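Type II restriction enzyme NlaIV (Neisseria lactamica, PDB 6QM2) recognises the double-stranded DNA sequence 5'-GGNNCC-3' and cuts it in the middle, leaving blunt ends with 5'-phosphates. Local coordinates at residues D14-E19 with E52-W57; F102-F107 with H170-G175. All blocks are in the same frame, centred on the assembly; numbering follows the deposited sequence.

Contact 1: D14-E19 with E52-W57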
loop_
_atom_site.group_PDB
_atom_site.type_symbol
_atom_site.label_atom_id
_atom_site.label_comp_id
_atom_site.label_asym_id
_atom_site.label_seq_id
_atom_site.Cartn_x
_atom_site.Cartn_y
_atom_site.Cartn_z
ATOM N N ASP A 14 -27.473 11.542 -6.856
ATOM C CA ASP A 14 -28.278 11.513 -8.085
ATOM C C ASP A 14 -27.518 12.024 -9.310
ATOM O O ASP A 14 -27.711 11.504 -10.411
ATOM C CB ASP A 14 -29.579 12.316 -7.918
ATOM C CG ASP A 14 -30.571 11.651 -6.972
ATOM O OD1 ASP A 14 -30.759 10.415 -7.048
ATOM O OD2 ASP A 14 -31.185 12.377 -6.161
ATOM N N LYS A 15 -26.660 13.029 -9.123
ATOM C CA LYS A 15 -25.868 13.571 -10.230
ATOM C C LYS A 15 -24.883 12.527 -10.758
ATOM O O LYS A 15 -24.819 12.297 -11.965
ATOM C CB LYS A 15 -25.133 14.857 -9.827
ATOM C CG LYS A 15 -24.498 15.578 -11.006
ATOM C CD LYS A 15 -24.036 16.990 -10.673
ATOM C CE LYS A 15 -23.774 17.779 -11.951
ATOM N NZ LYS A 15 -22.829 18.911 -11.762
ATOM N N LEU A 16 -24.136 11.890 -9.855
ATOM C CA LEU A 16 -23.229 10.793 -10.225
ATOM C C LEU A 16 -23.953 9.653 -10.943
ATOM O O LEU A 16 -23.431 9.079 -11.898
ATOM C CB LEU A 16 -22.516 10.226 -8.992
ATOM C CG LEU A 16 -21.454 11.102 -8.325
ATOM C CD1 LEU A 16 -21.083 10.522 -6.968
ATOM C CD2 LEU A 16 -20.222 11.248 -9.206
ATOM N N LEU A 17 -25.158 9.339 -10.484
ATOM C CA LEU A 17 -25.910 8.201 -11.005
ATOM C C LEU A 17 -26.445 8.467 -12.424
ATOM O O LEU A 17 -26.318 7.605 -13.299
ATOM C CB LEU A 17 -27.050 7.830 -10.037
ATOM C CG LEU A 17 -27.361 6.348 -9.820
ATOM C CD1 LEU A 17 -26.141 5.587 -9.319
ATOM C CD2 LEU A 17 -28.513 6.206 -8.837
ATOM N N ASP A 18 -27.006 9.660 -12.646
ATOM C CA ASP A 18 -27.703 10.013 -13.903
ATOM C C ASP A 18 -26.879 10.838 -14.899
ATOM O O ASP A 18 -26.947 10.603 -16.109
ATOM C CB ASP A 18 -28.986 10.791 -13.585
ATOM C CG ASP A 18 -29.874 10.080 -12.576
ATOM O OD1 ASP A 18 -29.899 8.829 -12.558
ATOM O OD2 ASP A 18 -30.554 10.781 -11.799
ATOM N N GLU A 19 -26.117 11.803 -14.387
ATOM C CA GLU A 19 -25.405 12.782 -15.214
ATOM C C GLU A 19 -23.989 12.302 -15.571
ATOM O O GLU A 19 -23.581 12.366 -16.731
ATOM C CB GLU A 19 -25.367 14.131 -14.480
ATOM C CG GLU A 19 -25.379 15.361 -15.378
ATOM C CD GLU A 19 -25.750 16.639 -14.633
ATOM O OE1 GLU A 19 -26.723 16.625 -13.841
ATOM O OE2 GLU A 19 -25.074 17.668 -14.852
ATOM N N GLU A 52 -10.380 10.530 -3.114
ATOM C CA GLU A 52 -9.624 11.623 -3.739
ATOM C C GLU A 52 -10.268 12.039 -5.064
ATOM O O GLU A 52 -10.300 13.224 -5.401
ATOM C CB GLU A 52 -8.159 11.223 -4.002
ATOM C CG GLU A 52 -7.372 10.674 -2.814
ATOM C CD GLU A 52 -7.289 11.644 -1.655
ATOM O OE1 GLU A 52 -6.518 12.620 -1.761
ATOM O OE2 GLU A 52 -7.985 11.421 -0.640
ATOM N N TRP A 53 -10.761 11.049 -5.808
ATOM C CA TRP A 53 -11.413 11.264 -7.100
ATOM C C TRP A 53 -12.709 12.055 -6.988
ATOM O O TRP A 53 -12.966 12.932 -7.815
ATOM C CB TRP A 53 -11.688 9.922 -7.790
ATOM C CG TRP A 53 -12.460 10.036 -9.066
ATOM C CD1 TRP A 53 -11.953 10.215 -10.318
ATOM C CD2 TRP A 53 -13.882 9.981 -9.213
ATOM N NE1 TRP A 53 -12.969 10.273 -11.237
ATOM C CE2 TRP A 53 -14.165 10.132 -10.587
ATOM C CE3 TRP A 53 -14.945 9.821 -8.316
ATOM C CZ2 TRP A 53 -15.472 10.122 -11.089
ATOM C CZ3 TRP A 53 -16.248 9.809 -8.817
ATOM C CH2 TRP A 53 -16.498 9.961 -10.192
ATOM N N LEU A 54 -13.532 11.729 -5.992
ATOM C CA LEU A 54 -14.745 12.501 -5.729
ATOM C C LEU A 54 -14.379 13.946 -5.403
ATOM O O LEU A 54 -15.049 14.869 -5.856
ATOM C CB LEU A 54 -15.565 11.895 -4.594
ATOM C CG LEU A 54 -16.983 12.458 -4.469
ATOM C CD1 LEU A 54 -17.881 11.916 -5.571
ATOM C CD2 LEU A 54 -17.572 12.139 -3.107
ATOM N N GLY A 55 -13.306 14.129 -4.632
ATOM C CA GLY A 55 -12.702 15.444 -4.415
ATOM C C GLY A 55 -12.449 16.196 -5.711
ATOM O O GLY A 55 -12.860 17.343 -5.856
ATOM N N GLY A 56 -11.789 15.534 -6.659
ATOM C CA GLY A 56 -11.545 16.101 -7.986
ATOM C C GLY A 56 -12.806 16.347 -8.800
ATOM O O GLY A 56 -12.885 17.329 -9.531
ATOM N N TRP A 57 -13.781 15.447 -8.678
ATOM C CA TRP A 57 -15.075 15.570 -9.371
ATOM C C TRP A 57 -15.900 16.743 -8.859
ATOM O O TRP A 57 -16.520 17.454 -9.647
ATOM C CB TRP A 57 -15.876 14.278 -9.207
ATOM C CG TRP A 57 -17.245 14.273 -9.827
ATOM C CD1 TRP A 57 -17.570 13.843 -11.076
ATOM C CD2 TRP A 57 -18.474 14.669 -9.205
ATOM N NE1 TRP A 57 -18.924 13.955 -11.281
ATOM C CE2 TRP A 57 -19.505 14.461 -10.150
ATOM C CE3 TRP A 57 -18.806 15.186 -7.944
ATOM C CZ2 TRP A 57 -20.849 14.752 -9.877
ATOM C CZ3 TRP A 57 -20.150 15.475 -7.670
ATOM C CH2 TRP A 57 -21.151 15.256 -8.637
#

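Contact 2: F102-F107 with H170-G175. With K (potassium ion), chain C.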
loop_
_atom_site.group_PDB
_atom_site.type_symbol
_atom_site.label_atom_id
_atom_site.label_comp_id
_atom_site.label_asym_id
_atom_site.label_seq_id
_atom_site.Cartn_x
_atom_site.Cartn_y
_atom_site.Cartn_z
ATOM N N PHE A 102 -14.305 -1.670 4.837
ATOM C CA PHE A 102 -14.102 -0.383 5.517
ATOM C C PHE A 102 -14.584 -0.425 6.963
ATOM O O PHE A 102 -15.379 -1.284 7.341
ATOM C CB PHE A 102 -14.760 0.787 4.754
ATOM C CG PHE A 102 -16.268 0.703 4.641
ATOM C CD1 PHE A 102 -17.092 1.147 5.676
ATOM C CD2 PHE A 102 -16.865 0.217 3.478
ATOM C CE1 PHE A 102 -18.473 1.077 5.562
ATOM C CE2 PHE A 102 -18.247 0.148 3.362
ATOM C CZ PHE A 102 -19.051 0.579 4.402
ATOM N N ASP A 103 -14.080 0.515 7.755
ATOM C CA ASP A 103 -14.484 0.693 9.145
ATOM C C ASP A 103 -15.352 1.943 9.264
ATOM O O ASP A 103 -15.213 2.878 8.478
ATOM C CB ASP A 103 -13.246 0.834 10.036
ATOM C CG ASP A 103 -12.324 -0.373 9.956
ATOM O OD1 ASP A 103 -12.803 -1.511 10.161
ATOM O OD2 ASP A 103 -11.116 -0.177 9.693
ATOM N N ILE A 104 -16.242 1.959 10.251
ATOM C CA ILE A 104 -17.047 3.142 10.535
ATOM C C ILE A 104 -16.175 4.115 11.333
ATOM O O ILE A 104 -15.872 5.211 10.857
ATOM C CB ILE A 104 -18.353 2.797 11.300
ATOM C CG1 ILE A 104 -19.157 1.707 10.571
ATOM C CG2 ILE A 104 -19.205 4.045 11.504
ATOM C CD1 ILE A 104 -19.357 1.943 9.090
ATOM N N ALA A 105 -15.750 3.693 12.522
ATOM C CA ALA A 105 -14.915 4.514 13.407
ATOM C C ALA A 105 -14.512 3.723 14.647
ATOM O O ALA A 105 -15.185 2.759 15.009
ATOM C CB ALA A 105 -15.663 5.772 13.828
ATOM N N ASP A 106 -13.427 4.136 15.301
ATOM C CA ASP A 106 -13.071 3.598 16.615
ATOM C C ASP A 106 -14.265 3.793 17.537
ATOM O O ASP A 106 -14.818 4.888 17.588
ATOM C CB ASP A 106 -11.849 4.316 17.197
ATOM C CG ASP A 106 -11.508 3.853 18.615
ATOM O OD1 ASP A 106 -11.490 2.629 18.859
ATOM O OD2 ASP A 106 -11.253 4.708 19.490
ATOM N N PHE A 107 -14.673 2.740 18.244
ATOM C CA PHE A 107 -15.849 2.823 19.110
ATOM C C PHE A 107 -15.678 3.819 20.264
ATOM O O PHE A 107 -16.598 4.590 20.545
ATOM C CB PHE A 107 -16.260 1.453 19.664
ATOM C CG PHE A 107 -17.416 1.529 20.617
ATOM C CD1 PHE A 107 -18.721 1.603 20.139
ATOM C CD2 PHE A 107 -17.200 1.589 21.992
ATOM C CE1 PHE A 107 -19.790 1.708 21.012
ATOM C CE2 PHE A 107 -18.268 1.696 22.871
ATOM C CZ PHE A 107 -19.564 1.755 22.380
ATOM N N HIS A 170 -12.252 -2.458 19.416
ATOM C CA HIS A 170 -11.642 -1.468 18.525
ATOM C C HIS A 170 -12.709 -0.750 17.689
ATOM O O HIS A 170 -13.428 0.093 18.223
ATOM C CB HIS A 170 -10.552 -2.115 17.663
ATOM C CG HIS A 170 -9.312 -2.441 18.425
ATOM N ND1 HIS A 170 -8.519 -1.469 18.995
ATOM C CD2 HIS A 170 -8.737 -3.626 18.729
ATOM C CE1 HIS A 170 -7.504 -2.043 19.614
ATOM N NE2 HIS A 170 -7.612 -3.351 19.467
ATOM N N LYS A 171 -12.839 -1.089 16.407
ATOM C CA LYS A 171 -13.645 -0.299 15.477
ATOM C C LYS A 171 -15.053 -0.837 15.296
ATOM O O LYS A 171 -15.283 -2.037 15.352
ATOM C CB LYS A 171 -12.945 -0.217 14.122
ATOM C CG LYS A 171 -11.567 0.410 14.231
ATOM C CD LYS A 171 -11.104 1.036 12.930
ATOM C CE LYS A 171 -9.966 2.003 13.184
ATOM N NZ LYS A 171 -9.559 2.685 11.928
ATOM N N ILE A 172 -15.993 0.075 15.083
ATOM C CA ILE A 172 -17.343 -0.291 14.689
ATOM C C ILE A 172 -17.228 -0.789 13.255
ATOM O O ILE A 172 -16.544 -0.178 12.433
ATOM C CB ILE A 172 -18.325 0.903 14.798
ATOM C CG1 ILE A 172 -18.486 1.323 16.267
ATOM C CG2 ILE A 172 -19.686 0.553 14.194
ATOM C CD1 ILE A 172 -19.054 2.714 16.454
ATOM N N ARG A 173 -17.877 -1.914 12.978
ATOM C CA ARG A 173 -17.755 -2.599 11.700
ATOM C C ARG A 173 -19.110 -2.621 11.000
ATOM O O ARG A 173 -20.149 -2.824 11.648
ATOM C CB ARG A 173 -17.243 -4.028 11.915
ATOM C CG ARG A 173 -15.749 -4.141 12.223
ATOM C CD ARG A 173 -14.856 -3.872 11.017
ATOM N NE ARG A 173 -15.201 -4.709 9.864
ATOM C CZ ARG A 173 -14.573 -4.694 8.687
ATOM N NH1 ARG A 173 -13.519 -3.905 8.475
ATOM N NH2 ARG A 173 -14.996 -5.498 7.713
ATOM N N PRO A 174 -19.108 -2.418 9.672
ATOM C CA PRO A 174 -20.359 -2.417 8.925
ATOM C C PRO A 174 -20.903 -3.818 8.700
ATOM O O PRO A 174 -20.143 -4.780 8.695
ATOM C CB PRO A 174 -19.964 -1.784 7.588
ATOM C CG PRO A 174 -18.540 -2.172 7.411
ATOM C CD PRO A 174 -17.947 -2.189 8.792
ATOM N N GLY A 175 -22.217 -3.913 8.521
ATOM C CA GLY A 175 -22.870 -5.147 8.101
ATOM C C GLY A 175 -22.994 -5.214 6.588
ATOM O O GLY A 175 -22.471 -4.359 5.871
HETATM K K K C . -13.639 7.058 9.372
HETATM O O HOH W 1 -12.260 4.675 10.849
#

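Contact 1: D14-E19 with E52-W57
A helix-helix packing contact, made by side chains alone, joins helix 9-18 to the C-terminal half of helix 44-60 through Leu16 and Trp57. The short axes run almost perpendicular, at 92°, and stay 13.3 Å apart at closest approach, so long side chains bridge the gap and no hydrogen bond crosses it. Leu16 makes most of the contact, its two methyls going to different partners. Its CD2 methyl sits over one face of the Trp57 indole, 3.7 Å from the centroid of the five-membered ring and 23° off the ring normal, a CH-pi contact. The nearest ring atom is CE2, at the fusion of the two rings. The same methyl also comes near Trp53 CH2 obliquely, 4.1 Å from CD2. The other branch of Leu16 goes to Leu54, CD1 to CD1 3.8 Å. Trp57 carries its CG anti to the backbone N (chi1 178°), which throws the indole out from its helix toward 14-19. Lys15 approaches that ring differently: the extended aliphatic chain lies at the rim of the six-membered ring, with CG 3.9 Å from CZ2 and near the ring plane, while CD lies by CH2. Trp57 NE1 makes a weak hydrogen bond to Glu20, next along the chain from 14-19. Trp53 faces the dimer partner, its NE1 hydrogen-bonded to Leu33 O and Val36 O of the second subunit. Leu16 and Leu54 both continue onto Leu126 of strand 124-132, and Leu54 also reaches Leu89 and Val91 of strand 88-95, so the two helices pack against the central mixed sheet.

Contact 2: F102-F107 with H170-G175
Three backbone hydrogen bonds join 102-107 to the end of strand 168-172, roughly antiparallel; only 105-106 counts as strand, and a weak one. Ile172 is gripped at both its polar backbone atoms: its N gives to Ala105 O (2.8 Å) and its O receives Ile104 N (3.1 Å). A third bond, Phe107 N to His170 O at 2.9 Å, closes the far end; between these bonds Asp106 and Lys171 form a non-hydrogen-bonded pair.

Charged side chains gather around Asp103. Its OD1 takes a hydrogen bond from Arg173 NH1 (3.0 Å); OD1 lies near the guanidinium plane, while NH1 approaches it from above the carboxylate plane, and the two planes are 68° apart. Bends at chi2 and chi3 fold the arginine back to this acid, and NH1 also binds Gly101 O. Lys171 lays its CD against the carboxylate, with NZ in a long salt bridge to OD2 at 4.0 Å.

Apolar contacts form a second group. Phe102, with CG between the backbone N and carbonyl carbon (chi1 63°), presents a ring face to Pro174 CG, 26° off the normal in a CH-pi contact. Ile104 sets CG1 against CG2 of Ile172 and CD1 beside Pro174 CB. On the other branch of Ile172, CD1 meets the edge of the Phe107 ring at CD1 (3.9 Å).

Asp106 is the N-cap of helix 107-116, its OD2 bonded to Met109 N. Ile104 O lies 3.3 Å from a potassium ion also bound by a water. The whole is a short antiparallel strand pairing leading into a capped helix, beside the potassium site that Ile104 O shares with Glu90 of the central sheet's middle strand, 88-95, in this PDDEXK-clan nuclease.

How the contacts relate
The two contacts stand apart, centres 25 Å from each other and nearest atoms about 13 Å, and share no segment. Contact 1 is buried yet lies farther from the middle of the chain; contact 2 is nearer the middle and only partly buried. Their chemistry differs with the elements joined: the helix pair relies on leucine-indole packing, with 209 Å² buried, whereas the strand pair buries 601 Å² and combines backbone bonds, two salt bridges, one of them long, and apolar packing. Both touch strand 124-132: Leu16 and Leu54 meet Leu126, Phe102 meets Ile127 and Ile104 meets Tyr125. Contact 1 also reaches the second subunit, while contact 2 borders the potassium site.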